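Local coordinates for ABC transporter periplasmic peptide-binding protein (Pseudoalteromonas, PDB 4QFL) that binds dipeptides, here Ala-Phe, in the periplasm and probably hands them to an ABC transporter for uptake, at residues A[336-350]-A[483-496]. Residues are numbered along the deposited sequence; the frame is centred on the assembly and turned at random.
Sequences SILPPTSWAFEPQKN and RKQYYDAAQSMIIE
The side-chain amide of Q491 reaches from the helix into the loop 336-350 and bonds to three of its residues. Its OE1 accepts from S336 OG at 2.6 Å, in the carbonyl plane and on a lone pair (C=O...donor angle 116°), and also from E346 N at 3.0 Å. On the other side of the amide, NE2 donates to A344 O at 2.8 Å and, in its own plane, back to Y487 O one turn earlier. Four bonds thus fix the rotation of this buried group, while L338 CD1 packs 3.6 Å from its CD. A leucine in its place would probably leave E346 N, A344 O and S336 OG without their Q491 partner. The S336 hydroxyl, anti to its own backbone N (chi1 168°), also accepts from L338 N, an ST turn, and water 1 links I337 N to Q491 O.

Charge pairing joins K484, E346 and D488: K484 NZ meets E346 OE1 at 2.8 Å on the anti lone pair and makes a weak bridge to D488 OD1. The lysine is likely to offset the like charges of these two carboxylates.

Apolar and aromatic contacts flank the polar centre. The indole edge of W343 meets one face of the R483 guanidinium, CZ2 3.7 Å from NH1, with the planes 76° apart. A344 CB rests on Y487 CB, and I337 CG2 meets I494 CD1 at 3.8 Å.

This is structural packing away from the dipeptide site, the I337 side chain about 11 Å from the bound phenylalanine. The loop after strand 332-333 runs along helix 480-497, its CA register passing from S336-Q491 to N350-I495. Around them, Y487 meets F444 with nearly parallel rings, R483 bridges to D439, and I337 and I494 both reach L500 of strand 500-513.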
ATOM      1  N   SER A 336       5.971  17.435  -6.399  1.00 19.37           N
ATOM      2  CA  SER A 336       6.366  17.151  -5.032  1.00 18.70           C
ATOM      3  C   SER A 336       6.143  15.663  -4.867  1.00 17.65           C
ATOM      4  O   SER A 336       5.534  15.048  -5.729  1.00 19.48           O
ATOM      5  CB  SER A 336       5.471  17.908  -4.059  1.00 19.14           C
ATOM      6  OG  SER A 336       5.670  17.430  -2.740  1.00 20.13           O
ATOM      7  N   ILE A 337       6.621  15.065  -3.780  1.00 18.79           N
ATOM      8  CA  ILE A 337       6.266  13.671  -3.529  1.00 17.28           C
ATOM      9  C   ILE A 337       4.739  13.514  -3.360  1.00 17.31           C
ATOM     10  O   ILE A 337       4.149  12.493  -3.742  1.00 18.06           O
ATOM     11  CB  ILE A 337       7.054  13.046  -2.333  1.00 15.94           C
ATOM     12  CG1 ILE A 337       6.826  11.530  -2.301  1.00 16.20           C
ATOM     13  CG2 ILE A 337       6.657  13.679  -1.005  1.00 15.87           C
ATOM     14  CD1 ILE A 337       7.616  10.783  -1.267  1.00 18.89           C
ATOM     15  N   LEU A 338       4.094  14.543  -2.825  1.00 16.34           N
ATOM     16  CA  LEU A 338       2.660  14.487  -2.576  1.00 18.11           C
ATOM     17  C   LEU A 338       1.882  14.799  -3.841  1.00 17.73           C
ATOM     18  O   LEU A 338       2.230  15.733  -4.558  1.00 18.71           O
ATOM     19  CB  LEU A 338       2.260  15.491  -1.483  1.00 16.88           C
ATOM     20  CG  LEU A 338       2.783  15.213  -0.074  1.00 18.33           C
ATOM     21  CD1 LEU A 338       2.224  16.216   0.954  1.00 17.60           C
ATOM     22  CD2 LEU A 338       2.474  13.781   0.325  1.00 15.82           C
ATOM     23  N   PRO A 339       0.820  14.021  -4.113  1.00 17.85           N
ATOM     24  CA  PRO A 339      -0.077  14.325  -5.235  1.00 16.59           C
ATOM     25  C   PRO A 339      -0.811  15.627  -4.944  1.00 17.67           C
ATOM     26  O   PRO A 339      -0.967  15.972  -3.775  1.00 16.33           O
ATOM     27  CB  PRO A 339      -1.046  13.141  -5.239  1.00 16.63           C
ATOM     28  CG  PRO A 339      -1.006  12.603  -3.841  1.00 15.20           C
ATOM     29  CD  PRO A 339       0.401  12.815  -3.376  1.00 17.25           C
ATOM     30  N   PRO A 340      -1.239  16.352  -5.989  1.00 17.33           N
ATOM     31  CA  PRO A 340      -1.845  17.673  -5.807  1.00 17.05           C
ATOM     32  C   PRO A 340      -3.163  17.621  -5.061  1.00 17.43           C
ATOM     33  O   PRO A 340      -3.634  18.671  -4.637  1.00 16.94           O
ATOM     34  CB  PRO A 340      -2.063  18.166  -7.245  1.00 17.22           C
ATOM     35  CG  PRO A 340      -2.105  16.932  -8.066  1.00 20.58           C
ATOM     36  CD  PRO A 340      -1.131  15.990  -7.409  1.00 18.52           C
ATOM     37  N   THR A 341      -3.729  16.426  -4.888  1.00 17.50           N
ATOM     38  CA  THR A 341      -4.971  16.265  -4.139  1.00 15.84           C
ATOM     39  C   THR A 341      -4.756  16.036  -2.643  1.00 16.45           C
ATOM     40  O   THR A 341      -5.713  15.991  -1.876  1.00 16.43           O
ATOM     41  CB  THR A 341      -5.838  15.120  -4.699  1.00 19.56           C
ATOM     42  OG1 THR A 341      -5.017  13.980  -4.965  1.00 17.73           O
ATOM     43  CG2 THR A 341      -6.537  15.551  -5.989  1.00 21.80           C
ATOM     44  N   SER A 342      -3.498  15.899  -2.231  1.00 16.23           N
ATOM     45  CA  SER A 342      -3.168  15.810  -0.815  1.00 14.18           C
ATOM     46  C   SER A 342      -3.336  17.187  -0.175  1.00 17.94           C
ATOM     47  O   SER A 342      -2.928  18.199  -0.754  1.00 18.18           O
ATOM     48  CB  SER A 342      -1.733  15.315  -0.629  1.00 16.89           C
ATOM     49  OG  SER A 342      -1.329  15.391   0.722  1.00 17.06           O
ATOM     50  N   TRP A 343      -3.936  17.244   1.012  1.00 19.22           N
ATOM     51  CA  TRP A 343      -4.148  18.556   1.614  1.00 16.04           C
ATOM     52  C   TRP A 343      -2.852  19.263   1.978  1.00 19.80           C
ATOM     53  O   TRP A 343      -2.825  20.484   2.136  1.00 22.85           O
ATOM     54  CB  TRP A 343      -5.142  18.534   2.779  1.00 19.54           C
ATOM     55  CG  TRP A 343      -4.847  17.694   4.007  1.00 19.32           C
ATOM     56  CD1 TRP A 343      -5.493  16.556   4.373  1.00 18.29           C
ATOM     57  CD2 TRP A 343      -3.916  17.983   5.072  1.00 20.38           C
ATOM     58  NE1 TRP A 343      -5.009  16.096   5.572  1.00 22.24           N
ATOM     59  CE2 TRP A 343      -4.038  16.949   6.023  1.00 20.19           C
ATOM     60  CE3 TRP A 343      -2.983  18.998   5.299  1.00 19.29           C
ATOM     61  CZ2 TRP A 343      -3.261  16.900   7.192  1.00 18.81           C
ATOM     62  CZ3 TRP A 343      -2.204  18.946   6.457  1.00 19.05           C
ATOM     63  CH2 TRP A 343      -2.349  17.905   7.385  1.00 19.42           C
ATOM     64  N   ALA A 344      -1.769  18.505   2.077  1.00 18.21           N
ATOM     65  CA  ALA A 344      -0.479  19.091   2.406  1.00 18.55           C
ATOM     66  C   ALA A 344       0.352  19.386   1.166  1.00 20.07           C
ATOM     67  O   ALA A 344       1.513  19.782   1.277  1.00 19.96           O
ATOM     68  CB  ALA A 344       0.298  18.177   3.356  1.00 19.03           C
ATOM     69  N   PHE A 345      -0.229  19.194  -0.016  1.00 18.26           N
ATOM     70  CA  PHE A 345       0.552  19.328  -1.231  1.00 17.79           C
ATOM     71  C   PHE A 345       1.112  20.727  -1.363  1.00 20.05           C
ATOM     72  O   PHE A 345       0.422  21.715  -1.108  1.00 22.09           O
ATOM     73  CB  PHE A 345      -0.273  18.995  -2.465  1.00 18.02           C
ATOM     74  CG  PHE A 345       0.351  19.451  -3.749  1.00 17.66           C
ATOM     75  CD1 PHE A 345       1.457  18.803  -4.271  1.00 17.94           C
ATOM     76  CD2 PHE A 345      -0.181  20.524  -4.444  1.00 19.03           C
ATOM     77  CE1 PHE A 345       2.027  19.214  -5.464  1.00 18.53           C
ATOM     78  CE2 PHE A 345       0.386  20.941  -5.639  1.00 18.48           C
ATOM     79  CZ  PHE A 345       1.492  20.283  -6.149  1.00 18.73           C
ATOM     80  N   GLU A 346       2.372  20.798  -1.758  1.00 18.98           N
ATOM     81  CA  GLU A 346       3.006  22.066  -2.058  1.00 21.55           C
ATOM     82  C   GLU A 346       4.011  21.858  -3.170  1.00 19.66           C
ATOM     83  O   GLU A 346       4.947  21.080  -3.030  1.00 19.74           O
ATOM     84  CB  GLU A 346       3.687  22.631  -0.816  1.00 23.33           C
ATOM     85  CG  GLU A 346       4.091  24.091  -0.935  1.00 27.33           C
ATOM     86  CD  GLU A 346       2.919  25.062  -0.860  1.00 28.74           C
ATOM     87  OE1 GLU A 346       1.835  24.706  -0.337  1.00 25.17           O
ATOM     88  OE2 GLU A 346       3.098  26.202  -1.332  1.00 39.91           O
ATOM     89  N   PRO A 347       3.813  22.554  -4.297  1.00 23.40           N
ATOM     90  CA  PRO A 347       4.679  22.398  -5.471  1.00 22.76           C
ATOM     91  C   PRO A 347       6.085  22.891  -5.169  1.00 23.58           C
ATOM     92  O   PRO A 347       6.268  23.947  -4.564  1.00 24.69           O
ATOM     93  CB  PRO A 347       4.003  23.273  -6.528  1.00 23.85           C
ATOM     94  CG  PRO A 347       3.199  24.258  -5.761  1.00 26.50           C
ATOM     95  CD  PRO A 347       2.777  23.584  -4.493  1.00 22.75           C
ATOM     96  N   GLN A 348       7.082  22.128  -5.579  1.00 21.04           N
ATOM     97  CA  GLN A 348       8.427  22.440  -5.158  1.00 24.19           C
ATOM     98  C   GLN A 348       9.117  23.322  -6.173  1.00 27.99           C
ATOM     99  O   GLN A 348       9.228  22.968  -7.344  1.00 26.53           O
ATOM    100  CB  GLN A 348       9.208  21.157  -4.876  1.00 24.70           C
ATOM    101  CG  GLN A 348       8.686  20.441  -3.661  1.00 21.69           C
ATOM    102  CD  GLN A 348       8.568  21.371  -2.468  1.00 21.86           C
ATOM    103  OE1 GLN A 348       7.507  21.498  -1.868  1.00 23.21           O
ATOM    104  NE2 GLN A 348       9.661  22.028  -2.122  1.00 22.60           N
ATOM    105  N   LYS A 349       9.561  24.487  -5.713  1.00 31.61           N
ATOM    106  CA  LYS A 349      10.196  25.453  -6.591  1.00 35.11           C
ATOM    107  C   LYS A 349      11.486  24.884  -7.164  1.00 36.27           C
ATOM    108  O   LYS A 349      11.960  25.352  -8.196  1.00 41.24           O
ATOM    109  CB  LYS A 349      10.477  26.761  -5.849  1.00 39.51           C
ATOM    110  CG  LYS A 349      10.888  27.915  -6.756  1.00 46.08           C
ATOM    111  CD  LYS A 349      11.691  28.970  -5.994  1.00 50.53           C
ATOM    112  CE  LYS A 349      12.056  30.151  -6.893  1.00 56.19           C
ATOM    113  NZ  LYS A 349      12.726  29.719  -8.165  1.00 55.39           N
ATOM    114  N   ASN A 350      12.048  23.870  -6.508  1.00 34.72           N
ATOM    115  CA  ASN A 350      13.349  23.332  -6.918  1.00 36.19           C
ATOM    116  C   ASN A 350      13.357  22.000  -7.683  1.00 34.44           C
ATOM    117  O   ASN A 350      14.401  21.351  -7.786  1.00 35.07           O
ATOM    118  CB  ASN A 350      14.290  23.237  -5.717  1.00 38.26           C
ATOM    119  CG  ASN A 350      14.853  24.584  -5.313  1.00 39.71           C
ATOM    120  OD1 ASN A 350      14.768  25.555  -6.066  1.00 39.85           O
ATOM    121  ND2 ASN A 350      15.440  24.649  -4.124  1.00 42.41           N
ATOM    122  N   ARG A 483       0.725  21.214  11.033  1.00 21.07           N
ATOM    123  CA  ARG A 483       1.091  20.000  10.298  1.00 21.13           C
ATOM    124  C   ARG A 483       1.646  20.341   8.918  1.00 19.84           C
ATOM    125  O   ARG A 483       2.703  19.851   8.518  1.00 19.49           O
ATOM    126  CB  ARG A 483      -0.113  19.049  10.179  1.00 21.51           C
ATOM    127  CG  ARG A 483      -0.657  18.557  11.539  1.00 20.84           C
ATOM    128  CD  ARG A 483      -1.560  17.343  11.411  1.00 19.48           C
ATOM    129  NE  ARG A 483      -0.816  16.182  10.931  1.00 16.55           N
ATOM    130  CZ  ARG A 483      -1.371  15.086  10.429  1.00 19.09           C
ATOM    131  NH1 ARG A 483      -2.691  14.984  10.342  1.00 18.74           N
ATOM    132  NH2 ARG A 483      -0.597  14.089  10.014  1.00 18.10           N
ATOM    133  N   LYS A 484       0.946  21.200   8.188  1.00 22.83           N
ATOM    134  CA  LYS A 484       1.380  21.514   6.833  1.00 21.28           C
ATOM    135  C   LYS A 484       2.718  22.257   6.780  1.00 19.85           C
ATOM    136  O   LYS A 484       3.490  22.088   5.842  1.00 19.74           O
ATOM    137  CB  LYS A 484       0.312  22.264   6.046  1.00 21.70           C
ATOM    138  CG  LYS A 484       0.686  22.386   4.575  1.00 22.86           C
ATOM    139  CD  LYS A 484      -0.217  23.348   3.811  1.00 29.14           C
ATOM    140  CE  LYS A 484       0.518  23.960   2.606  1.00 25.71           C
ATOM    141  NZ  LYS A 484       0.579  23.008   1.482  1.00 28.46           N
ATOM    142  N   GLN A 485       3.005  23.064   7.792  1.00 22.92           N
ATOM    143  CA  GLN A 485       4.312  23.717   7.872  1.00 23.82           C
ATOM    144  C   GLN A 485       5.423  22.687   7.867  1.00 19.36           C
ATOM    145  O   GLN A 485       6.401  22.791   7.128  1.00 19.73           O
ATOM    146  CB  GLN A 485       4.423  24.536   9.150  1.00 23.46           C
ATOM    147  CG  GLN A 485       3.789  25.895   9.057  1.00 31.13           C
ATOM    148  CD  GLN A 485       4.020  26.697  10.308  1.00 33.82           C
ATOM    149  OE1 GLN A 485       3.913  26.172  11.418  1.00 36.87           O
ATOM    150  NE2 GLN A 485       4.368  27.970  10.142  1.00 38.79           N
ATOM    151  N   TYR A 486       5.263  21.681   8.709  1.00 18.98           N
ATOM    152  CA  TYR A 486       6.234  20.606   8.758  1.00 18.76           C
ATOM    153  C   TYR A 486       6.216  19.781   7.475  1.00 19.02           C
ATOM    154  O   TYR A 486       7.269  19.447   6.937  1.00 17.06           O
ATOM    155  CB  TYR A 486       6.010  19.746  10.006  1.00 20.24           C
ATOM    156  CG  TYR A 486       6.289  20.529  11.263  1.00 18.92           C
ATOM    157  CD1 TYR A 486       7.544  21.084  11.480  1.00 21.11           C
ATOM    158  CD2 TYR A 486       5.309  20.739  12.221  1.00 21.10           C
ATOM    159  CE1 TYR A 486       7.819  21.821  12.621  1.00 24.60           C
ATOM    160  CE2 TYR A 486       5.579  21.481  13.374  1.00 22.82           C
ATOM    161  CZ  TYR A 486       6.838  22.016  13.564  1.00 22.42           C
ATOM    162  OH  TYR A 486       7.134  22.757  14.690  1.00 30.74           O
ATOM    163  N   TYR A 487       5.026  19.476   6.972  1.00 19.35           N
ATOM    164  CA  TYR A 487       4.935  18.751   5.710  1.00 19.27           C
ATOM    165  C   TYR A 487       5.507  19.568   4.565  1.00 19.89           C
ATOM    166  O   TYR A 487       6.074  19.010   3.637  1.00 18.83           O
ATOM    167  CB  TYR A 487       3.507  18.283   5.428  1.00 16.91           C
ATOM    168  CG  TYR A 487       3.100  17.192   6.375  1.00 17.65           C
ATOM    169  CD1 TYR A 487       3.963  16.134   6.643  1.00 19.23           C
ATOM    170  CD2 TYR A 487       1.881  17.230   7.041  1.00 20.33           C
ATOM    171  CE1 TYR A 487       3.617  15.138   7.532  1.00 19.97           C
ATOM    172  CE2 TYR A 487       1.521  16.231   7.932  1.00 17.41           C
ATOM    173  CZ  TYR A 487       2.396  15.191   8.176  1.00 18.32           C
ATOM    174  OH  TYR A 487       2.053  14.193   9.063  1.00 22.50           O
ATOM    175  N   ASP A 488       5.378  20.892   4.634  1.00 18.12           N
ATOM    176  CA  ASP A 488       6.039  21.739   3.649  1.00 19.60           C
ATOM    177  C   ASP A 488       7.551  21.546   3.698  1.00 19.11           C
ATOM    178  O   ASP A 488       8.204  21.373   2.667  1.00 18.96           O
ATOM    179  CB  ASP A 488       5.711  23.218   3.882  1.00 21.39           C
ATOM    180  CG  ASP A 488       4.306  23.579   3.464  1.00 24.98           C
ATOM    181  OD1 ASP A 488       3.700  22.795   2.719  1.00 25.74           O
ATOM    182  OD2 ASP A 488       3.806  24.649   3.869  1.00 26.35           O
ATOM    183  N   ALA A 489       8.106  21.593   4.902  1.00 17.69           N
ATOM    184  CA  ALA A 489       9.546  21.498   5.044  1.00 18.13           C
ATOM    185  C   ALA A 489       9.996  20.115   4.583  1.00 19.40           C
ATOM    186  O   ALA A 489      11.086  19.956   4.024  1.00 19.62           O
ATOM    187  CB  ALA A 489       9.958  21.764   6.497  1.00 18.92           C
ATOM    188  N   ALA A 490       9.143  19.118   4.810  1.00 18.20           N
ATOM    189  CA  ALA A 490       9.470  17.744   4.455  1.00 17.03           C
ATOM    190  C   ALA A 490       9.540  17.567   2.944  1.00 18.56           C
ATOM    191  O   ALA A 490      10.439  16.900   2.421  1.00 18.43           O
ATOM    192  CB  ALA A 490       8.458  16.787   5.053  1.00 17.43           C
ATOM    193  N   GLN A 491       8.578  18.149   2.239  1.00 18.67           N
ATOM    194  CA  GLN A 491       8.549  18.030   0.790  1.00 16.52           C
ATOM    195  C   GLN A 491       9.784  18.684   0.195  1.00 19.81           C
ATOM    196  O   GLN A 491      10.378  18.170  -0.754  1.00 19.77           O
ATOM    197  CB  GLN A 491       7.282  18.657   0.213  1.00 16.59           C
ATOM    198  CG  GLN A 491       6.039  17.874   0.518  1.00 15.59           C
ATOM    199  CD  GLN A 491       4.774  18.641   0.218  1.00 17.22           C
ATOM    200  OE1 GLN A 491       4.270  18.601  -0.898  1.00 20.89           O
ATOM    201  NE2 GLN A 491       4.250  19.336   1.210  1.00 17.08           N
ATOM    202  N   SER A 492      10.169  19.823   0.760  1.00 19.75           N
ATOM    203  CA  SER A 492      11.338  20.553   0.280  1.00 21.52           C
ATOM    204  C   SER A 492      12.642  19.762   0.439  1.00 21.77           C
ATOM    205  O   SER A 492      13.497  19.751  -0.460  1.00 21.33           O
ATOM    206  CB  SER A 492      11.446  21.896   0.992  1.00 23.34           C
ATOM    207  OG  SER A 492      10.384  22.737   0.595  1.00 27.40           O
ATOM    208  N   MET A 493      12.779  19.106   1.586  1.00 21.24           N
ATOM    209  CA  MET A 493      13.982  18.355   1.903  1.00 17.60           C
ATOM    210  C   MET A 493      14.150  17.197   0.935  1.00 20.54           C
ATOM    211  O   MET A 493      15.248  16.922   0.460  1.00 20.76           O
ATOM    212  CB  MET A 493      13.931  17.855   3.346  1.00 19.10           C
ATOM    213  CG  MET A 493      15.276  17.386   3.869  1.00 21.82           C
ATOM    214  SD  MET A 493      15.283  16.903   5.605  1.00 27.16           S
ATOM    215  CE  MET A 493      14.864  18.446   6.389  1.00 24.43           C
ATOM    216  N   ILE A 494      13.045  16.531   0.628  1.00 18.80           N
ATOM    217  CA  ILE A 494      13.072  15.418  -0.299  1.00 18.11           C
ATOM    218  C   ILE A 494      13.596  15.865  -1.671  1.00 18.98           C
ATOM    219  O   ILE A 494      14.370  15.152  -2.308  1.00 18.20           O
ATOM    220  CB  ILE A 494      11.686  14.772  -0.395  1.00 18.30           C
ATOM    221  CG1 ILE A 494      11.342  14.105   0.940  1.00 18.46           C
ATOM    222  CG2 ILE A 494      11.641  13.775  -1.536  1.00 17.36           C
ATOM    223  CD1 ILE A 494       9.893  13.612   1.057  1.00 19.16           C
ATOM    224  N   ILE A 495      13.199  17.062  -2.101  1.00 20.43           N
ATOM    225  CA  ILE A 495      13.679  17.621  -3.364  1.00 21.68           C
ATOM    226  C   ILE A 495      15.136  18.052  -3.275  1.00 21.00           C
ATOM    227  O   ILE A 495      15.890  17.872  -4.222  1.00 20.77           O
ATOM    228  CB  ILE A 495      12.822  18.816  -3.839  1.00 19.97           C
ATOM    229  CG1 ILE A 495      11.436  18.336  -4.253  1.00 19.93           C
ATOM    230  CG2 ILE A 495      13.473  19.505  -5.030  1.00 25.05           C
ATOM    231  CD1 ILE A 495      11.470  17.078  -5.077  1.00 26.22           C
ATOM    232  N   GLU A 496      15.518  18.636  -2.142  1.00 21.01           N
ATOM    233  CA  GLU A 496      16.896  19.076  -1.928  1.00 24.28           C
ATOM    234  C   GLU A 496      17.832  17.892  -1.911  1.00 21.42           C
ATOM    235  O   GLU A 496      18.880  17.909  -2.546  1.00 23.18           O
ATOM    236  CB  GLU A 496      17.039  19.807  -0.593  1.00 23.61           C
ATOM    237  CG  GLU A 496      16.127  21.000  -0.403  1.00 28.74           C
ATOM    238  CD  GLU A 496      16.644  22.260  -1.072  1.00 39.14           C
ATOM    239  OE1 GLU A 496      16.629  23.324  -0.403  1.00 46.97           O
ATOM    240  OE2 GLU A 496      17.054  22.191  -2.260  1.00 37.16           O
TER
HETATM  241  O   HOH W   1       8.599  16.799  -2.183  1.00 17.74           O